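PDB 2VBF: branched-chain alpha-ketoacid decarboxylase from Lactococcus lactis, which probably decarboxylates branched-chain and aromatic alpha-keto acids to aldehydes, using thiamine diphosphate and a magnesium ion as cofactors. Local coordinates for residues S219-S224 with S348-L353; K505-F510 with V517-V522. All coordinates share one frame; numbering follows the deposited sequence. Where two conformers were deposited one is given.

How the contacts relate
Contact 1 and contact 2 follow one another along the chain, the first closing before the second opens, and they lie on opposite sides of the chain's centre. Their centres are 52 Å apart and their nearest atoms about 41 Å, so neither touches the other. Contact 1 joins a helix to a loop in the central domain, whereas contact 2 joins a short helix to an outermost strand in the C-terminal thiamine diphosphate-binding domain. That second domain also holds the magnesium ion, through Asp452, Asn479 and Gly481. Contact 2 therefore shares a domain with the cofactor site, but both contacts lie away from the bound cofactor and metal.

Contact 1 of 2, residues S219-S224 with S348-L353; sequences SKIEES and SSLSEL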
loop_
_atom_site.group_PDB
_atom_site.type_symbol
_atom_site.label_atom_id
_atom_site.label_comp_id
_atom_site.label_asym_id
_atom_site.label_seq_id
_atom_site.Cartn_x
_atom_site.Cartn_y
_atom_site.Cartn_z
ATOM N N SER A 219 22.307 3.361 -40.333
ATOM C CA SER A 219 22.639 4.032 -41.597
ATOM C C SER A 219 21.684 5.179 -41.901
ATOM O O SER A 219 22.112 6.253 -42.342
ATOM C CB SER A 219 22.632 3.031 -42.754
ATOM O OG SER A 219 23.692 2.104 -42.594
ATOM N N LYS A 220 20.395 4.952 -41.662
ATOM C CA LYS A 220 19.389 5.996 -41.860
ATOM C C LYS A 220 19.533 7.133 -40.845
ATOM O O LYS A 220 19.325 8.303 -41.182
ATOM C CB LYS A 220 17.975 5.408 -41.832
ATOM C CG LYS A 220 17.398 5.143 -43.225
ATOM C CD LYS A 220 16.518 3.899 -43.252
ATOM C CE LYS A 220 15.476 3.959 -44.364
ATOM N NZ LYS A 220 16.057 4.309 -45.696
ATOM N N ILE A 221 19.898 6.800 -39.607
ATOM C CA ILE A 221 20.154 7.834 -38.601
ATOM C C ILE A 221 21.367 8.664 -39.015
ATOM O O ILE A 221 21.335 9.894 -38.964
ATOM C CB ILE A 221 20.376 7.236 -37.197
ATOM C CG1 ILE A 221 19.058 6.683 -36.647
ATOM C CG2 ILE A 221 20.962 8.288 -36.249
ATOM C CD1 ILE A 221 19.222 5.818 -35.407
ATOM N N GLU A 222 22.426 7.981 -39.441
ATOM C CA GLU A 222 23.643 8.650 -39.896
ATOM C C GLU A 222 23.368 9.595 -41.061
ATOM O O GLU A 222 23.749 10.757 -41.021
ATOM C CB GLU A 222 24.678 7.625 -40.327
ATOM C CG GLU A 222 26.018 8.234 -40.692
ATOM C CD GLU A 222 27.024 7.193 -41.133
ATOM O OE1 GLU A 222 26.617 6.036 -41.387
ATOM O OE2 GLU A 222 28.218 7.548 -41.229
ATOM N N GLU A 223 22.717 9.071 -42.095
ATOM C CA GLU A 223 22.358 9.852 -43.281
ATOM C C GLU A 223 21.539 11.079 -42.884
ATOM O O GLU A 223 21.841 12.213 -43.283
ATOM C CB GLU A 223 21.564 8.960 -44.240
ATOM C CG GLU A 223 21.028 9.640 -45.492
ATOM C CD GLU A 223 20.183 8.704 -46.344
ATOM O OE1 GLU A 223 19.516 7.804 -45.777
ATOM O OE2 GLU A 223 20.177 8.876 -47.586
ATOM N N SER A 224 20.507 10.844 -42.075
ATOM C CA SER A 224 19.618 11.914 -41.645
ATOM C C SER A 224 20.355 12.992 -40.860
ATOM O O SER A 224 20.129 14.185 -41.066
ATOM C CB SER A 224 18.470 11.348 -40.812
ATOM O OG SER A 224 17.708 10.432 -41.573
ATOM N N SER A 348 23.796 2.097 -28.282
ATOM C CA SER A 348 25.226 1.961 -27.991
ATOM C C SER A 348 26.091 1.938 -29.259
ATOM O O SER A 348 27.311 2.073 -29.176
ATOM C CB SER A 348 25.495 0.715 -27.139
ATOM O OG SER A 348 25.111 -0.464 -27.812
ATOM N N SER A 349 25.467 1.779 -30.426
ATOM C CA SER A 349 26.193 1.820 -31.700
ATOM C C SER A 349 26.249 3.234 -32.294
ATOM O O SER A 349 26.836 3.443 -33.359
ATOM C CB SER A 349 25.566 0.850 -32.708
ATOM O OG SER A 349 24.237 1.226 -33.030
ATOM N N LEU A 350 25.648 4.209 -31.610
ATOM C CA LEU A 350 25.624 5.582 -32.121
ATOM C C LEU A 350 27.022 6.200 -32.216
ATOM O O LEU A 350 27.288 6.983 -33.130
ATOM C CB LEU A 350 24.711 6.474 -31.276
ATOM C CG LEU A 350 23.204 6.259 -31.446
ATOM C CD1 LEU A 350 22.438 7.143 -30.463
ATOM C CD2 LEU A 350 22.746 6.523 -32.886
ATOM N N SER A 351 27.915 5.856 -31.288
ATOM C CA SER A 351 29.281 6.401 -31.330
ATOM C C SER A 351 30.230 5.610 -32.261
ATOM O O SER A 351 31.405 5.950 -32.373
ATOM C CB SER A 351 29.861 6.578 -29.915
ATOM O OG SER A 351 29.460 7.826 -29.354
ATOM N N GLU A 352 29.719 4.575 -32.927
ATOM C CA GLU A 352 30.374 4.025 -34.121
ATOM C C GLU A 352 30.250 5.001 -35.296
ATOM O O GLU A 352 31.002 4.899 -36.275
ATOM C CB GLU A 352 29.734 2.708 -34.575
ATOM C CG GLU A 352 30.021 1.465 -33.735
ATOM C CD GLU A 352 29.236 0.246 -34.230
ATOM O OE1 GLU A 352 28.865 0.209 -35.431
ATOM O OE2 GLU A 352 28.984 -0.680 -33.417
ATOM N N LEU A 353 29.263 5.898 -35.228
ATOM C CA LEU A 353 29.016 6.845 -36.306
ATOM C C LEU A 353 30.035 7.961 -36.204
ATOM O O LEU A 353 30.196 8.586 -35.150
ATOM C CB LEU A 353 27.595 7.419 -36.252
ATOM C CG LEU A 353 26.440 6.412 -36.270
ATOM C CD1 LEU A 353 25.114 7.150 -36.302
ATOM C CD2 LEU A 353 26.536 5.451 -37.446
#
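The flat carboxylate of Glu222 offers one face to Leu353, whose CD2 methyl stands over it almost along the plane normal, with Leu353 CD2 4.1 Å from Glu222 CD. The same methyl lies 4.0 Å from Glu222 OE1, while the other oxygen, OE2, makes a salt bridge with Lys226 on the same helix. Glu222 reaches this position with CG anti to its backbone N (chi1 -175°) and an extended chain beyond, which carries the carboxylate outward past the end of Leu353. Nearer the helix backbone, both leucine methyls close on the glutamate stem, and Leu353 CD1 is 4.1 Å from Glu222 CB.

One residue earlier on the helix, Ile221 uses its CG2 branch. This methyl touches Leu350 CD2 at 4.2 Å, the two side chains crossing at about a right angle, and Ile221 CG2 also meets Leu353 CD1 at 4.3 Å. The fork of Leu353 thus spans two helix residues, one apolar and one charged. Replacing Leu353 by an alanine would probably strip the cover from the Glu222 stem and one carboxylate face and open a gap beside Ile221 CG2, which would keep only Leu350 of its two partners across the contact.

Behind this layer Ile221 packs on Leu300, Ile324 and Leu326 of the central-domain sheet, and Leu350 on Leu302 and on Phe251 of helix 245-255. The contact thus lays the 3-10 turn 350-352 and the Leu353 that follows it against helix 212-227. No hydrogen bond crosses between the segments. Cohesion rests on methyl contacts at ordinary van der Waals distances, while the one charge at the contact is probably balanced within its own helix, by Lys226, so that Leu353 can lie against a glutamate without having to supply a polar partner.

Contact 2 of 2, residues K505-F510 with V517-V522; sequences KLPETF and VVSKIV
Short helix 506-509 meets strand 517-522, an outermost strand of the parallel sheet in the C-terminal cofactor-binding domain, through the ring of Pro507. The proline bears on two strand residues, Val517 and Ser519, whose side chains both project to the helix side of the strand. Pro507 CB lies 3.7 Å from Val517 CG1, and the two side chains cross at about a right angle. Val517 presents this methyl because CG1 stands anti to its backbone N (chi1 -172°).

Further along the ring, Ser519 OG comes to 3.5 Å from Pro507 CG and is 3.9 Å from Pro507 CD, an approach of hydroxyl to hydrocarbon rather than a hydrogen bond. The polar link between the segments is made by a water instead. It accepts from Glu508 N at 3.0 Å, in the first turn of the helix where backbone N-H groups have no helical acceptor, and is hydrogen-bonded to Ser519 OG at 3.2 Å. The hydroxyl thus lies against the proline ring and keeps a water as a hydrogen-bonding partner.

Pro507 also packs on Trp544 of strand 542-548, the neighbour that pairs with strand 517-522 through backbone hydrogen bonds. Segment 505-510 contributes to the subunit interface as well: Thr509 OG1 is hydrogen-bonded to Thr509 OG1 of the second subunit, and the ring of Phe510 meets that of Trp501 of the second subunit, the planes at about 40°. From strand 517-522 the chain continues through helix 525-537 into the adjacent parallel strand 542-548, the beta-alpha-beta crossover typical of the alpha/beta domains of thiamine diphosphate enzymes.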
loop_
_atom_site.group_PDB
_atom_site.type_symbol
_atom_site.label_atom_id
_atom_site.label_comp_id
_atom_site.label_asym_id
_atom_site.label_seq_id
_atom_site.Cartn_x
_atom_site.Cartn_y
_atom_site.Cartn_z
ATOM N N LYS A 505 9.888 18.276 13.465
ATOM C CA LYS A 505 10.100 17.464 14.655
ATOM C C LYS A 505 10.032 15.954 14.395
ATOM O O LYS A 505 10.255 15.156 15.307
ATOM C CB LYS A 505 9.080 17.854 15.730
ATOM C CG LYS A 505 9.082 19.333 16.110
ATOM C CD LYS A 505 10.456 19.851 16.511
ATOM C CE LYS A 505 10.386 21.342 16.834
ATOM N NZ LYS A 505 11.707 21.883 17.269
ATOM N N LEU A 506 9.755 15.552 13.155
ATOM C CA LEU A 506 9.687 14.128 12.831
ATOM C C LEU A 506 10.975 13.333 13.135
ATOM O O LEU A 506 10.914 12.286 13.787
ATOM C CB LEU A 506 9.212 13.928 11.375
ATOM C CG LEU A 506 7.719 14.224 11.165
ATOM C CD1 LEU A 506 7.400 14.393 9.677
ATOM C CD2 LEU A 506 6.822 13.131 11.809
ATOM N N PRO A 507 12.145 13.797 12.643
ATOM C CA PRO A 507 13.348 13.002 12.921
ATOM C C PRO A 507 13.577 12.725 14.411
ATOM O O PRO A 507 13.863 11.594 14.785
ATOM C CB PRO A 507 14.475 13.839 12.306
ATOM C CG PRO A 507 13.781 14.656 11.218
ATOM C CD PRO A 507 12.438 14.980 11.810
ATOM N N GLU A 508 13.425 13.737 15.260
ATOM C CA GLU A 508 13.580 13.546 16.709
ATOM C C GLU A 508 12.608 12.488 17.231
ATOM O O GLU A 508 12.984 11.593 17.993
ATOM C CB GLU A 508 13.334 14.868 17.444
ATOM C CG GLU A 508 13.456 14.785 18.946
ATOM C CD GLU A 508 13.128 16.108 19.628
ATOM O OE1 GLU A 508 12.098 16.729 19.277
ATOM O OE2 GLU A 508 13.896 16.518 20.526
ATOM N N THR A 509 11.349 12.605 16.816
ATOM C CA THR A 509 10.308 11.695 17.278
ATOM C C THR A 509 10.559 10.259 16.794
ATOM O O THR A 509 10.231 9.302 17.490
ATOM C CB THR A 509 8.920 12.210 16.853
ATOM O OG1 THR A 509 8.659 13.442 17.531
ATOM C CG2 THR A 509 7.817 11.213 17.183
ATOM N N PHE A 510 11.191 10.127 15.628
ATOM C CA PHE A 510 11.501 8.826 15.041
ATOM C C PHE A 510 12.880 8.293 15.465
ATOM O O PHE A 510 13.355 7.287 14.916
ATOM C CB PHE A 510 11.372 8.900 13.508
ATOM C CG PHE A 510 9.948 8.869 13.012
ATOM C CD1 PHE A 510 9.025 9.821 13.413
ATOM C CD2 PHE A 510 9.531 7.887 12.124
ATOM C CE1 PHE A 510 7.710 9.794 12.947
ATOM C CE2 PHE A 510 8.223 7.858 11.670
ATOM C CZ PHE A 510 7.311 8.811 12.082
ATOM N N VAL A 517 20.706 13.811 12.289
ATOM C CA VAL A 517 19.808 14.669 11.515
ATOM C C VAL A 517 19.767 16.085 12.070
ATOM O O VAL A 517 19.569 16.270 13.278
ATOM C CB VAL A 517 18.363 14.132 11.510
ATOM C CG1 VAL A 517 17.504 14.943 10.531
ATOM C CG2 VAL A 517 18.352 12.649 11.157
ATOM N N VAL A 518 19.943 17.061 11.187
ATOM C CA VAL A 518 19.738 18.472 11.506
ATOM C C VAL A 518 18.387 18.922 10.947
ATOM O O VAL A 518 18.153 18.877 9.723
ATOM C CB VAL A 518 20.844 19.348 10.909
ATOM C CG1 VAL A 518 20.607 20.807 11.267
ATOM C CG2 VAL A 518 22.216 18.878 11.402
ATOM N N SER A 519 17.509 19.373 11.839
ATOM C CA SER A 519 16.166 19.808 11.451
ATOM C C SER A 519 16.001 21.321 11.539
ATOM O O SER A 519 16.521 21.953 12.462
ATOM C CB SER A 519 15.121 19.098 12.307
ATOM O OG SER A 519 15.247 17.688 12.152
ATOM N N LYS A 520 15.262 21.879 10.579
ATOM C CA LYS A 520 15.109 23.318 10.401
ATOM C C LYS A 520 13.696 23.681 9.979
ATOM O O LYS A 520 13.035 22.891 9.318
ATOM C CB LYS A 520 16.035 23.826 9.289
ATOM C CG LYS A 520 17.496 23.506 9.441
ATOM C CD LYS A 520 18.141 24.352 10.513
ATOM C CE LYS A 520 19.653 24.209 10.476
ATOM N NZ LYS A 520 20.291 25.061 11.510
ATOM N N ILE A 521 13.260 24.893 10.326
ATOM C CA ILE A 521 12.074 25.504 9.714
ATOM C C ILE A 521 12.504 26.780 8.975
ATOM O O ILE A 521 13.169 27.635 9.547
ATOM C CB ILE A 521 10.973 25.853 10.737
ATOM C CG1 ILE A 521 10.492 24.602 11.472
ATOM C CG2 ILE A 521 9.801 26.519 10.043
ATOM C CD1 ILE A 521 9.308 24.850 12.422
ATOM N N VAL A 522 12.121 26.893 7.705
ATOM C CA VAL A 522 12.541 27.998 6.834
ATOM C C VAL A 522 11.320 28.742 6.300
ATOM O O VAL A 522 10.410 28.125 5.744
ATOM C CB VAL A 522 13.403 27.477 5.649
ATOM C CG1 VAL A 522 13.619 28.569 4.595
ATOM C CG2 VAL A 522 14.727 26.928 6.160
HETATM O O HOH W 1 13.479 16.651 14.671
#